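Local coordinates for FEZ-1 protein (Fluoribacter gormanii, PDB 5WCK) that probably hydrolyses beta-lactam antibiotics as a monomeric subclass B3 metallo-beta-lactamase whose active site holds two zinc ions, at residues A14-Y19 / I30-G35. The protein carries 2 engineered substitutions. Residues are numbered along the deposited sequence; the frame is centred on the assembly and turned at random.
Sequences AGNLYY and IVTPRG. With SO4 (sulfate ion), chain F.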
loop_
_atom_site.group_PDB
_atom_site.type_symbol
_atom_site.label_atom_id
_atom_site.label_comp_id
_atom_site.label_asym_id
_atom_site.label_seq_id
_atom_site.Cartn_x
_atom_site.Cartn_y
_atom_site.Cartn_z
ATOM N N ALA A 14 2.816 -7.148 -14.256
ATOM C CA ALA A 14 2.916 -8.599 -14.503
ATOM C C ALA A 14 1.503 -9.164 -14.439
ATOM O O ALA A 14 0.680 -8.649 -13.706
ATOM C CB ALA A 14 3.787 -9.255 -13.461
ATOM N N GLY A 15 1.235 -10.225 -15.204
ATOM C CA GLY A 15 -0.097 -10.840 -15.178
ATOM C C GLY A 15 -1.185 -9.790 -15.361
ATOM O O GLY A 15 -1.132 -8.973 -16.290
ATOM N N ASN A 16 -2.152 -9.778 -14.434
ATOM C CA ASN A 16 -3.269 -8.834 -14.485
ATOM C C ASN A 16 -3.125 -7.699 -13.463
ATOM O O ASN A 16 -4.145 -7.073 -13.117
ATOM C CB ASN A 16 -4.615 -9.562 -14.315
ATOM C CG ASN A 16 -4.787 -10.274 -12.986
ATOM O OD1 ASN A 16 -3.810 -10.687 -12.372
ATOM N ND2 ASN A 16 -6.035 -10.491 -12.572
ATOM N N LEU A 17 -1.887 -7.375 -13.079
ATOM C CA LEU A 17 -1.598 -6.305 -12.132
ATOM C C LEU A 17 -0.944 -5.141 -12.877
ATOM O O LEU A 17 0.079 -5.332 -13.564
ATOM C CB LEU A 17 -0.673 -6.835 -11.029
ATOM C CG LEU A 17 -0.134 -5.791 -10.048
ATOM C CD1 LEU A 17 -1.220 -5.232 -9.176
ATOM C CD2 LEU A 17 0.957 -6.400 -9.185
ATOM N N TYR A 18 -1.550 -3.962 -12.726
ATOM C CA TYR A 18 -1.156 -2.735 -13.404
ATOM C C TYR A 18 -0.823 -1.658 -12.371
ATOM O O TYR A 18 -1.397 -1.605 -11.268
ATOM C CB TYR A 18 -2.287 -2.205 -14.292
ATOM C CG TYR A 18 -2.691 -3.148 -15.392
ATOM C CD1 TYR A 18 -3.483 -4.258 -15.144
ATOM C CD2 TYR A 18 -2.252 -2.950 -16.695
ATOM C CE1 TYR A 18 -3.821 -5.137 -16.154
ATOM C CE2 TYR A 18 -2.615 -3.813 -17.721
ATOM C CZ TYR A 18 -3.405 -4.909 -17.452
ATOM O OH TYR A 18 -3.762 -5.803 -18.440
ATOM N N TYR A 19 0.103 -0.781 -12.756
ATOM C CA TYR A 19 0.422 0.417 -12.015
ATOM C C TYR A 19 -0.443 1.571 -12.537
ATOM O O TYR A 19 -0.410 1.850 -13.753
ATOM C CB TYR A 19 1.902 0.787 -12.196
ATOM C CG TYR A 19 2.327 1.878 -11.249
ATOM C CD1 TYR A 19 2.519 1.590 -9.908
ATOM C CD2 TYR A 19 2.489 3.196 -11.649
ATOM C CE1 TYR A 19 2.870 2.571 -9.001
ATOM C CE2 TYR A 19 2.820 4.196 -10.744
ATOM C CZ TYR A 19 3.029 3.879 -9.415
ATOM O OH TYR A 19 3.333 4.827 -8.490
ATOM N N ILE A 30 -6.014 -4.227 -10.383
ATOM C CA ILE A 30 -6.046 -5.660 -10.682
ATOM C C ILE A 30 -7.302 -5.859 -11.532
ATOM O O ILE A 30 -8.403 -5.559 -11.086
ATOM C CB ILE A 30 -6.037 -6.527 -9.408
ATOM C CG1 ILE A 30 -4.757 -6.372 -8.585
ATOM C CG2 ILE A 30 -6.212 -7.987 -9.779
ATOM C CD1 ILE A 30 -4.693 -5.197 -7.679
ATOM N N VAL A 31 -7.112 -6.377 -12.747
ATOM C CA VAL A 31 -8.164 -6.441 -13.763
ATOM C C VAL A 31 -8.627 -7.895 -13.882
ATOM O O VAL A 31 -7.815 -8.784 -14.152
ATOM C CB VAL A 31 -7.666 -5.902 -15.112
ATOM C CG1 VAL A 31 -8.707 -6.109 -16.203
ATOM C CG2 VAL A 31 -7.290 -4.437 -15.000
ATOM N N THR A 32 -9.932 -8.107 -13.696
ATOM C CA THR A 32 -10.529 -9.448 -13.739
ATOM C C THR A 32 -11.750 -9.431 -14.641
ATOM O O THR A 32 -12.337 -8.390 -14.922
ATOM C CB THR A 32 -10.918 -9.988 -12.356
ATOM O OG1 THR A 32 -12.256 -9.587 -12.037
ATOM C CG2 THR A 32 -9.977 -9.536 -11.257
ATOM N N PRO A 33 -12.191 -10.627 -15.087
ATOM C CA PRO A 33 -13.421 -10.728 -15.873
ATOM C C PRO A 33 -14.687 -10.236 -15.163
ATOM O O PRO A 33 -15.716 -10.012 -15.844
ATOM C CB PRO A 33 -13.508 -12.222 -16.191
ATOM C CG PRO A 33 -12.103 -12.722 -16.061
ATOM C CD PRO A 33 -11.524 -11.925 -14.915
ATOM N N ARG A 34 -14.625 -10.070 -13.834
ATOM C CA ARG A 34 -15.775 -9.660 -13.043
ATOM C C ARG A 34 -15.576 -8.257 -12.463
ATOM O O ARG A 34 -16.315 -7.854 -11.544
ATOM C CB ARG A 34 -16.055 -10.683 -11.930
ATOM C CG ARG A 34 -16.230 -12.114 -12.433
ATOM C CD ARG A 34 -17.386 -12.259 -13.405
ATOM N NE ARG A 34 -18.646 -12.034 -12.744
ATOM C CZ ARG A 34 -19.823 -11.939 -13.360
ATOM N NH1 ARG A 34 -19.890 -11.909 -14.684
ATOM N NH2 ARG A 34 -20.924 -11.904 -12.636
ATOM N N GLY A 35 -14.604 -7.515 -13.002
ATOM C CA GLY A 35 -14.359 -6.140 -12.592
ATOM C C GLY A 35 -12.970 -5.996 -12.004
ATOM O O GLY A 35 -12.177 -6.954 -11.994
HETATM S S SO4 F . -19.295 -12.260 -9.209
HETATM O O1 SO4 F . -18.025 -11.543 -9.176
HETATM O O2 SO4 F . -20.370 -11.327 -9.593
HETATM O O3 SO4 F . -19.144 -13.347 -10.218
HETATM O O4 SO4 F . -19.671 -12.923 -7.973
#
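Asn16 grips Val31 twice, once through its backbone and once through its side chain. Asn16 O accepts from Val31 N at 3.1 Å and also takes a CA-H...O contact from Ile30 CA. Followed outward, Asn16 CB lies 3.3 Å from Val31 O and CG stands 3.6 Å from the same Val31 O. With CG set between the backbone N and the carbonyl carbon (chi1 62°), the amide is swung over the partner strand, and Asn16 ND2 donates to Val31 O at 2.9 Å. That bond lies close to the amide plane but reaches the oxygen from above its carbonyl plane. ND2 also touches Ile30 CG2 and has a second acceptor in Thr139 OG1 on strand 139-145. Strands 17-19 and 28-32 form an antiparallel hairpin near one margin of the seven-stranded sheet, one of the two sheets of the metallo-beta-lactamase alpha-beta/beta-alpha sandwich; a type II' turn, Ala14 to Leu17, joins 17-19 to the outermost strand 11-14. Leu17 and Ile30 make a non-hydrogen-bonded pair, Leu17 CD1 meeting Ile30 CG1 at 3.8 Å, and Leu17 continues onto Leu160 of the second sheet. Val31 CG2 rests obliquely 3.7 Å from CE1 of the Tyr18 ring, which packs edge-to-face with Phe59. At the end of strand 28-32, Thr32 OG1 accepts from Arg34 N in an ST turn, while Arg34 NE and NH2 hold a sulfate, probably from the crystallisation liquor.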